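Local atomic coordinates of transcriptional regulator, TetR family (Agrobacterium tumefaciens, PDB entry 2G7S), a protein that probably binds operator DNA as a homodimer and regulates transcription in the manner of TetR-family repressors, and may respond to a small ligand. Residues N27-A32 with D54-L59; R86-Y91 with E159-T164; L108-I113 with L122-H127. One frame throughout, in Å; residues are numbered along the deposited sequence.

Contact 1. Residues N27-A32 with D54-L59; sequences NSFSYA and DLVCKL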
loop_
_atom_site.group_PDB
_atom_site.type_symbol
_atom_site.label_atom_id
_atom_site.label_comp_id
_atom_site.label_asym_id
_atom_site.label_seq_id
_atom_site.Cartn_x
_atom_site.Cartn_y
_atom_site.Cartn_z
ATOM N N ASN A 27 -0.218 0.410 -14.954
ATOM C CA ASN A 27 0.791 0.344 -16.024
ATOM C C ASN A 27 1.351 -1.040 -16.221
ATOM O O ASN A 27 2.342 -1.223 -16.959
ATOM C CB ASN A 27 1.892 1.373 -15.767
ATOM C CG ASN A 27 1.443 2.780 -16.087
ATOM O OD1 ASN A 27 1.079 3.039 -17.240
ATOM N ND2 ASN A 27 1.440 3.685 -15.093
ATOM N N SER A 28 0.766 -2.023 -15.557
ATOM C CA SER A 28 1.316 -3.380 -15.629
ATOM C C SER A 28 0.641 -4.221 -16.706
ATOM O O SER A 28 0.992 -5.415 -16.830
ATOM C CB SER A 28 1.073 -4.096 -14.318
ATOM O OG SER A 28 -0.281 -4.398 -14.035
ATOM N N PHE A 29 -0.361 -3.684 -17.400
ATOM C CA PHE A 29 -1.042 -4.431 -18.482
ATOM C C PHE A 29 -1.298 -3.522 -19.654
ATOM O O PHE A 29 -1.326 -2.301 -19.509
ATOM C CB PHE A 29 -2.333 -5.088 -17.984
ATOM C CG PHE A 29 -3.423 -4.115 -17.729
ATOM C CD1 PHE A 29 -4.387 -3.923 -18.713
ATOM C CD2 PHE A 29 -3.479 -3.296 -16.566
ATOM C CE1 PHE A 29 -5.417 -2.999 -18.587
ATOM C CE2 PHE A 29 -4.492 -2.350 -16.468
ATOM C CZ PHE A 29 -5.477 -2.190 -17.421
ATOM N N SER A 30 -1.465 -4.160 -20.825
ATOM C CA SER A 30 -1.688 -3.441 -22.058
ATOM C C SER A 30 -2.956 -4.027 -22.708
ATOM O O SER A 30 -3.452 -5.130 -22.351
ATOM C CB SER A 30 -0.586 -3.699 -23.077
ATOM O OG SER A 30 -0.445 -5.090 -23.307
ATOM N N TYR A 31 -3.417 -3.344 -23.747
ATOM C CA TYR A 31 -4.502 -3.952 -24.550
ATOM C C TYR A 31 -4.033 -5.249 -25.194
ATOM O O TYR A 31 -4.847 -6.177 -25.326
ATOM C CB TYR A 31 -4.977 -2.973 -25.653
ATOM C CG TYR A 31 -5.919 -1.916 -25.168
ATOM C CD1 TYR A 31 -6.035 -1.609 -23.784
ATOM C CD2 TYR A 31 -6.763 -1.246 -26.060
ATOM C CE1 TYR A 31 -6.919 -0.621 -23.364
ATOM C CE2 TYR A 31 -7.671 -0.272 -25.642
ATOM C CZ TYR A 31 -7.732 0.040 -24.289
ATOM O OH TYR A 31 -8.626 0.971 -23.874
ATOM N N ALA A 32 -2.732 -5.368 -25.518
ATOM C CA ALA A 32 -2.270 -6.687 -26.055
ATOM C C ALA A 32 -2.510 -7.862 -25.065
ATOM O O ALA A 32 -2.810 -9.026 -25.433
ATOM C CB ALA A 32 -0.813 -6.653 -26.462
ATOM N N ASP A 54 -10.627 5.442 -19.700
ATOM C CA ASP A 54 -12.028 5.148 -19.554
ATOM C C ASP A 54 -12.296 3.681 -19.142
ATOM O O ASP A 54 -13.163 3.412 -18.280
ATOM C CB ASP A 54 -12.707 5.400 -20.881
ATOM C CG ASP A 54 -14.214 5.081 -20.812
ATOM O OD1 ASP A 54 -14.919 5.863 -20.121
ATOM O OD2 ASP A 54 -14.618 4.103 -21.453
ATOM N N LEU A 55 -11.536 2.749 -19.718
ATOM C CA LEU A 55 -11.696 1.353 -19.320
ATOM C C LEU A 55 -11.472 1.210 -17.809
ATOM O O LEU A 55 -12.263 0.556 -17.083
ATOM C CB LEU A 55 -10.646 0.565 -20.116
ATOM C CG LEU A 55 -10.787 -0.931 -20.047
ATOM C CD1 LEU A 55 -9.986 -1.580 -21.275
ATOM C CD2 LEU A 55 -10.222 -1.377 -18.812
ATOM N N VAL A 56 -10.398 1.835 -17.330
ATOM C CA VAL A 56 -10.097 1.673 -15.886
ATOM C C VAL A 56 -11.111 2.453 -15.008
ATOM O O VAL A 56 -11.490 1.937 -13.926
ATOM C CB VAL A 56 -8.641 2.075 -15.632
ATOM C CG1 VAL A 56 -8.338 2.041 -14.112
ATOM C CG2 VAL A 56 -7.723 1.084 -16.399
ATOM N N CYS A 57 -11.604 3.607 -15.459
ATOM C CA CYS A 57 -12.659 4.225 -14.650
ATOM C C CYS A 57 -13.865 3.322 -14.569
ATOM O O CYS A 57 -14.478 3.230 -13.494
ATOM C CB CYS A 57 -13.099 5.542 -15.291
ATOM S SG CYS A 57 -11.961 6.912 -15.026
ATOM N N LYS A 58 -14.225 2.674 -15.688
ATOM C CA LYS A 58 -15.388 1.772 -15.672
ATOM C C LYS A 58 -15.151 0.562 -14.766
ATOM O O LYS A 58 -16.082 0.058 -14.140
ATOM C CB LYS A 58 -15.699 1.315 -17.094
ATOM C CG LYS A 58 -16.249 2.485 -17.895
ATOM C CD LYS A 58 -17.706 2.717 -17.543
ATOM C CE LYS A 58 -18.215 4.021 -18.170
ATOM N NZ LYS A 58 -17.559 4.286 -19.443
ATOM N N LEU A 59 -13.934 0.038 -14.799
ATOM C CA LEU A 59 -13.601 -1.094 -13.956
ATOM C C LEU A 59 -13.677 -0.687 -12.501
ATOM O O LEU A 59 -14.194 -1.481 -11.676
ATOM C CB LEU A 59 -12.133 -1.453 -14.345
ATOM C CG LEU A 59 -11.185 -2.436 -13.767
ATOM C CD1 LEU A 59 -9.958 -2.527 -14.709
ATOM C CD2 LEU A 59 -10.868 -2.223 -12.332
#
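L55 and V56, neighbours on helix 52-77, each receive one aromatic ring from residues 27-32. L55 comes first, and its CD1 lies 3.8 Å from Y31 CE1 and 3.9 Å from Y31 OH; the methyl approaches the phenol obliquely as the two side chains come from opposite directions. L55 CG is anti to the backbone N (chi1 -170°), which carries the branch out to that ring. The setting is the TetR-type DNA-binding domain, whose helix-turn-helix is formed by helices 31-38 and 42-48; Y31 opens the first of these, right after the N-cap residue S30, and also meets H46 of the second. V56 comes next. Its CG2 sits at the rim of the F29 ring, near the ring plane, 4.1 Å from F29 CZ. F29 holds its ring between its own N and carbonyl carbon (chi1 72°), and its CB bond points toward residues 54-59; L20 and I21 of helix 6-24 pack on the same side chain, and K52 makes a cation-pi contact with it. One turn beyond L55, the L59 side chain packs on A17 of helix 6-24.

Contact 2. Residues R86-Y91 with E159-T164; sequences RAYIGY and EIFMAT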
loop_
_atom_site.group_PDB
_atom_site.type_symbol
_atom_site.label_atom_id
_atom_site.label_comp_id
_atom_site.label_asym_id
_atom_site.label_seq_id
_atom_site.Cartn_x
_atom_site.Cartn_y
_atom_site.Cartn_z
ATOM N N ARG A 86 -15.747 -7.814 12.121
ATOM C CA ARG A 86 -15.055 -9.109 12.074
ATOM C C ARG A 86 -15.374 -9.808 10.734
ATOM O O ARG A 86 -14.495 -10.483 10.112
ATOM C CB ARG A 86 -15.579 -10.026 13.204
ATOM C CG ARG A 86 -14.669 -11.295 13.424
ATOM C CD ARG A 86 -15.314 -12.337 14.403
ATOM N NE ARG A 86 -15.810 -11.657 15.594
ATOM C CZ ARG A 86 -15.033 -11.249 16.586
ATOM N NH1 ARG A 86 -13.716 -11.537 16.554
ATOM N NH2 ARG A 86 -15.544 -10.553 17.635
ATOM N N ALA A 87 -16.619 -9.674 10.252
ATOM C CA ALA A 87 -16.974 -10.326 8.985
ATOM C C ALA A 87 -16.277 -9.655 7.804
ATOM O O ALA A 87 -15.931 -10.322 6.819
ATOM C CB ALA A 87 -18.514 -10.289 8.759
ATOM N N TYR A 88 -16.057 -8.354 7.887
ATOM C CA TYR A 88 -15.296 -7.642 6.824
ATOM C C TYR A 88 -13.846 -8.162 6.775
ATOM O O TYR A 88 -13.313 -8.424 5.665
ATOM C CB TYR A 88 -15.410 -6.127 7.136
ATOM C CG TYR A 88 -14.487 -5.280 6.313
ATOM C CD1 TYR A 88 -14.727 -5.007 4.993
ATOM C CD2 TYR A 88 -13.359 -4.741 6.873
ATOM C CE1 TYR A 88 -13.805 -4.188 4.232
ATOM C CE2 TYR A 88 -12.482 -3.959 6.145
ATOM C CZ TYR A 88 -12.692 -3.689 4.860
ATOM O OH TYR A 88 -11.818 -2.876 4.147
ATOM N N ILE A 89 -13.209 -8.323 7.931
ATOM C CA ILE A 89 -11.886 -8.911 7.980
ATOM C C ILE A 89 -11.898 -10.303 7.347
ATOM O O ILE A 89 -10.966 -10.685 6.618
ATOM C CB ILE A 89 -11.344 -8.946 9.420
ATOM C CG1 ILE A 89 -11.051 -7.508 9.867
ATOM C CG2 ILE A 89 -10.078 -9.869 9.581
ATOM C CD1 ILE A 89 -10.549 -7.430 11.277
ATOM N N GLY A 90 -12.931 -11.079 7.676
ATOM C CA GLY A 90 -13.040 -12.447 7.111
ATOM C C GLY A 90 -13.209 -12.452 5.607
ATOM O O GLY A 90 -12.659 -13.344 4.899
ATOM N N TYR A 91 -13.930 -11.461 5.098
ATOM C CA TYR A 91 -14.127 -11.350 3.647
ATOM C C TYR A 91 -12.757 -11.183 2.989
ATOM O O TYR A 91 -12.438 -11.881 2.025
ATOM C CB TYR A 91 -14.997 -10.123 3.370
ATOM C CG TYR A 91 -14.858 -9.625 1.947
ATOM C CD1 TYR A 91 -15.417 -10.340 0.857
ATOM C CD2 TYR A 91 -14.103 -8.495 1.680
ATOM C CE1 TYR A 91 -15.243 -9.841 -0.451
ATOM C CE2 TYR A 91 -13.942 -8.029 0.395
ATOM C CZ TYR A 91 -14.505 -8.685 -0.635
ATOM O OH TYR A 91 -14.245 -8.114 -1.938
ATOM N N GLU A 159 -10.187 5.555 10.083
ATOM C CA GLU A 159 -9.020 5.814 9.270
ATOM C C GLU A 159 -7.858 4.915 9.654
ATOM O O GLU A 159 -7.127 4.408 8.758
ATOM C CB GLU A 159 -8.633 7.293 9.371
ATOM C CG GLU A 159 -9.584 8.258 8.673
ATOM C CD GLU A 159 -9.473 8.183 7.148
ATOM O OE1 GLU A 159 -8.325 8.046 6.636
ATOM O OE2 GLU A 159 -10.517 8.352 6.516
ATOM N N ILE A 160 -7.688 4.643 10.970
ATOM C CA ILE A 160 -6.647 3.673 11.390
ATOM C C ILE A 160 -7.012 2.285 10.897
ATOM O O ILE A 160 -6.133 1.545 10.394
ATOM C CB ILE A 160 -6.488 3.749 12.913
ATOM C CG1 ILE A 160 -5.828 5.093 13.325
ATOM C CG2 ILE A 160 -5.697 2.547 13.453
ATOM C CD1 ILE A 160 -6.091 5.485 14.768
ATOM N N PHE A 161 -8.252 1.872 11.081
ATOM C CA PHE A 161 -8.548 0.487 10.672
ATOM C C PHE A 161 -8.424 0.319 9.142
ATOM O O PHE A 161 -7.972 -0.738 8.653
ATOM C CB PHE A 161 -9.947 0.150 11.174
ATOM C CG PHE A 161 -10.354 -1.266 10.894
ATOM C CD1 PHE A 161 -9.828 -2.297 11.660
ATOM C CD2 PHE A 161 -11.298 -1.556 9.902
ATOM C CE1 PHE A 161 -10.192 -3.631 11.377
ATOM C CE2 PHE A 161 -11.686 -2.871 9.640
ATOM C CZ PHE A 161 -11.140 -3.906 10.416
HETATM N N MSE A 162 -8.843 1.309 8.364
HETATM C CA MSE A 162 -8.696 1.181 6.903
HETATM C C MSE A 162 -7.226 1.134 6.541
HETATM O O MSE A 162 -6.811 0.304 5.682
HETATM C CB MSE A 162 -9.375 2.417 6.226
HETATM C CG MSE A 162 -9.238 2.310 4.691
HETATM SE SE MSE A 162 -10.389 3.565 3.759
HETATM C CE MSE A 162 -9.459 5.202 4.289
ATOM N N ALA A 163 -6.373 1.973 7.144
ATOM C CA ALA A 163 -4.955 1.979 6.835
ATOM C C ALA A 163 -4.333 0.628 7.240
ATOM O O ALA A 163 -3.420 0.105 6.580
ATOM C CB ALA A 163 -4.256 3.119 7.539
ATOM N N THR A 164 -4.773 0.086 8.376
ATOM C CA THR A 164 -4.239 -1.222 8.839
ATOM C C THR A 164 -4.607 -2.308 7.848
ATOM O O THR A 164 -3.755 -3.158 7.535
ATOM C CB THR A 164 -4.792 -1.538 10.241
ATOM O OG1 THR A 164 -4.429 -0.419 11.131
ATOM C CG2 THR A 164 -4.152 -2.783 10.766
#
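The ring of F161 drives in between Y88 and I89, and all the close packing between the two helical segments is made at its leading edge. In the conformers modelled here for F161 and I89, F161 CZ lies 3.6 Å from I89 CG1, while F161 CE1 is 3.8 Å from I89 CD1, a methyl that sits in the ring plane. F161 CE2 stands 3.7 Å from Y88 CD2, and each ring meets the other near its own plane, so this is an edge-to-edge approach rather than a stack. The CA atoms of F161 and I89 are 10.3 Å apart, and CG anti to the backbone N (chi1 -177°) sends the F161 ring toward residues 86-91. Away from this wedge the segments separate. R86, which forms salt bridges with E83 and E190, and the exposed Y91 make the more open side. One turn along from I160 on the same helix, T164 OG1 donates to I160 O at 2.7 Å; this flank is covered by the second subunit. Around the wedge, helix 118-144 presents L131 to Y88 and L135 to F161, helix 52-77 adds I71 and L74 beside Y88, and helix 180-192 packs on I89 with T185 and L189.

Contact 3. Residues L108-I113 with L122-H127; sequences LLASEI and LEVRAH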
loop_
_atom_site.group_PDB
_atom_site.type_symbol
_atom_site.label_atom_id
_atom_site.label_comp_id
_atom_site.label_asym_id
_atom_site.label_seq_id
_atom_site.Cartn_x
_atom_site.Cartn_y
_atom_site.Cartn_z
ATOM N N LEU A 108 -4.485 -0.620 -4.433
ATOM C CA LEU A 108 -3.324 -0.756 -5.284
ATOM C C LEU A 108 -3.157 0.518 -6.116
ATOM O O LEU A 108 -2.058 1.069 -6.238
ATOM C CB LEU A 108 -3.425 -2.072 -6.172
ATOM C CG LEU A 108 -2.040 -2.710 -6.571
ATOM C CD1 LEU A 108 -2.246 -4.110 -7.136
ATOM C CD2 LEU A 108 -1.129 -1.913 -7.444
ATOM N N LEU A 109 -4.244 0.935 -6.777
ATOM C CA LEU A 109 -4.130 2.132 -7.618
ATOM C C LEU A 109 -3.726 3.348 -6.768
ATOM O O LEU A 109 -3.081 4.235 -7.304
ATOM C CB LEU A 109 -5.450 2.410 -8.318
ATOM C CG LEU A 109 -5.773 1.438 -9.468
ATOM C CD1 LEU A 109 -7.229 1.594 -9.921
ATOM C CD2 LEU A 109 -4.847 1.638 -10.706
ATOM N N ALA A 110 -4.173 3.406 -5.505
ATOM C CA ALA A 110 -3.813 4.589 -4.724
ATOM C C ALA A 110 -2.314 4.769 -4.622
ATOM O O ALA A 110 -1.847 5.898 -4.512
ATOM C CB ALA A 110 -4.430 4.470 -3.314
ATOM N N SER A 111 -1.535 3.681 -4.651
ATOM C CA SER A 111 -0.095 3.844 -4.504
ATOM C C SER A 111 0.521 4.468 -5.729
ATOM O O SER A 111 1.704 4.818 -5.701
ATOM C CB SER A 111 0.576 2.500 -4.305
ATOM O OG SER A 111 0.481 1.713 -5.495
ATOM N N GLU A 112 -0.255 4.542 -6.804
ATOM C CA GLU A 112 0.289 5.083 -8.087
ATOM C C GLU A 112 -0.359 6.421 -8.464
ATOM O O GLU A 112 -0.207 6.887 -9.615
ATOM C CB GLU A 112 -0.045 4.131 -9.234
ATOM C CG GLU A 112 0.168 2.787 -9.045
ATOM C CD GLU A 112 -0.329 1.900 -10.202
ATOM O OE1 GLU A 112 -1.490 1.839 -10.669
ATOM O OE2 GLU A 112 0.455 1.048 -10.434
ATOM N N ILE A 113 -1.157 7.004 -7.550
ATOM C CA ILE A 113 -1.895 8.235 -7.898
ATOM C C ILE A 113 -1.148 9.277 -8.725
ATOM O O ILE A 113 -1.709 9.821 -9.679
ATOM C CB ILE A 113 -2.592 8.824 -6.643
ATOM C CG1 ILE A 113 -3.911 8.008 -6.432
ATOM C CG2 ILE A 113 -2.861 10.311 -6.793
ATOM C CD1 ILE A 113 -4.607 8.286 -5.108
ATOM N N LEU A 122 -10.096 10.226 -9.336
ATOM C CA LEU A 122 -11.370 10.582 -8.701
ATOM C C LEU A 122 -12.054 9.303 -8.190
ATOM O O LEU A 122 -12.610 9.304 -7.069
ATOM C CB LEU A 122 -12.300 11.301 -9.720
ATOM C CG LEU A 122 -11.872 12.666 -10.146
ATOM C CD1 LEU A 122 -12.908 13.135 -11.270
ATOM C CD2 LEU A 122 -11.907 13.628 -8.964
ATOM N N GLU A 123 -12.091 8.256 -9.023
ATOM C CA GLU A 123 -12.767 7.021 -8.617
ATOM C C GLU A 123 -12.063 6.349 -7.422
ATOM O O GLU A 123 -12.716 5.864 -6.466
ATOM C CB GLU A 123 -12.804 6.034 -9.790
ATOM C CG GLU A 123 -13.766 6.449 -10.924
ATOM C CD GLU A 123 -15.235 6.220 -10.597
ATOM O OE1 GLU A 123 -15.527 5.404 -9.711
ATOM O OE2 GLU A 123 -16.084 6.857 -11.276
ATOM N N VAL A 124 -10.751 6.371 -7.459
ATOM C CA VAL A 124 -9.976 5.728 -6.355
ATOM C C VAL A 124 -10.229 6.486 -5.053
ATOM O O VAL A 124 -10.473 5.871 -3.987
ATOM C CB VAL A 124 -8.481 5.712 -6.705
ATOM C CG1 VAL A 124 -7.644 5.242 -5.519
ATOM C CG2 VAL A 124 -8.283 4.771 -7.925
ATOM N N ARG A 125 -10.150 7.807 -5.089
ATOM C CA ARG A 125 -10.340 8.566 -3.843
ATOM C C ARG A 125 -11.745 8.388 -3.342
ATOM O O ARG A 125 -11.940 8.352 -2.110
ATOM C CB ARG A 125 -9.961 10.051 -4.059
ATOM C CG ARG A 125 -8.465 10.281 -4.206
ATOM C CD ARG A 125 -8.062 11.730 -4.448
ATOM N NE ARG A 125 -6.606 11.814 -4.216
ATOM C CZ ARG A 125 -5.763 12.734 -4.713
ATOM N NH1 ARG A 125 -4.508 12.730 -4.350
ATOM N NH2 ARG A 125 -6.190 13.578 -5.671
ATOM N N ALA A 126 -12.732 8.261 -4.225
ATOM C CA ALA A 126 -14.119 8.072 -3.804
ATOM C C ALA A 126 -14.274 6.754 -3.035
ATOM O O ALA A 126 -15.089 6.677 -2.078
ATOM C CB ALA A 126 -15.050 8.129 -5.010
ATOM N N HIS A 127 -13.543 5.713 -3.449
ATOM C CA HIS A 127 -13.627 4.468 -2.686
ATOM C C HIS A 127 -13.067 4.688 -1.256
ATOM O O HIS A 127 -13.628 4.202 -0.290
ATOM C CB HIS A 127 -12.777 3.422 -3.350
ATOM C CG HIS A 127 -12.632 2.194 -2.520
ATOM N ND1 HIS A 127 -13.650 1.281 -2.354
ATOM C CD2 HIS A 127 -11.586 1.761 -1.755
ATOM C CE1 HIS A 127 -13.235 0.319 -1.543
ATOM N NE2 HIS A 127 -11.992 0.594 -1.141
#
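V124 reaches from helix 118-144 against L109 and A110 of helix 105-110 and uses both of its methyls there. The apolar contacts come first. V124 CG2 lies 3.7 Å from L109 CB and 3.9 Å from L109 CD1, while V124 CG1 rests 3.9 Å from the backbone N of A110 and 4.0 Å from A110 CB. With CG1 anti to the backbone N (chi1 172°), the two branches straddle neighbouring residues, one on L109 and the other on A110. I113 adds a more distant touch through its CD1. The backbones are close, with 6.5 Å between A110 CA and V124 CA, a spacing that the small side chain of A110 allows.

A second kind of contact sets an apolar group against a charged one. I113 CG2 lies over one face of the R125 guanidinium, 3.8 Å from R125 NH1. The arginine chain, extended from CG to NE, lays the guanidinium beneath that methyl and leads on to the second subunit, where R125 NH1 donates to the carbonyl oxygen of R173 of that chain.

Hydrogen bonds inside residues 108-113 hold the turn. L108 O accepts from S111 N and, in the modelled conformer of S111, also from S111 OG, at 2.7 Å and in the carbonyl plane. The type I turn A110-I113 brings I113 round toward helix 118-144. Within the turn, E112 OE1 accepts a bond from the backbone N of Y26.

L109 packs on Y26 and V60, whereas A110 lies at the dimer interface, against L170 of the second subunit. The arrangement is the packing of two consecutive helices of the all-helical TetR C-terminal domain across the short connection between them.

From the N terminus, contact 1 closes first: 21 residues, mostly helical, separate 27-32 from 54-59, and the closure ties the start of helix 31-38 to helix 52-77 within the DNA-binding domain. Helix 52-77 then leads to helix 81-98, where contact 2 opens. Its closure at 159-164 spans 67 residues, and contact 3, with only eight residues between its segments, lies wholly within that span. Contacts 2 and 3 both belong to the C-terminal domain, their centres 18 Å apart. Contact 3 also touches contact 1, where C57 O packs on E123 CG at 4.2 Å, so it lies where the C-terminal domain meets the DNA-binding domain. Contacts 1 and 2 lie on opposite sides of the chain's centre, their centres 27 Å apart.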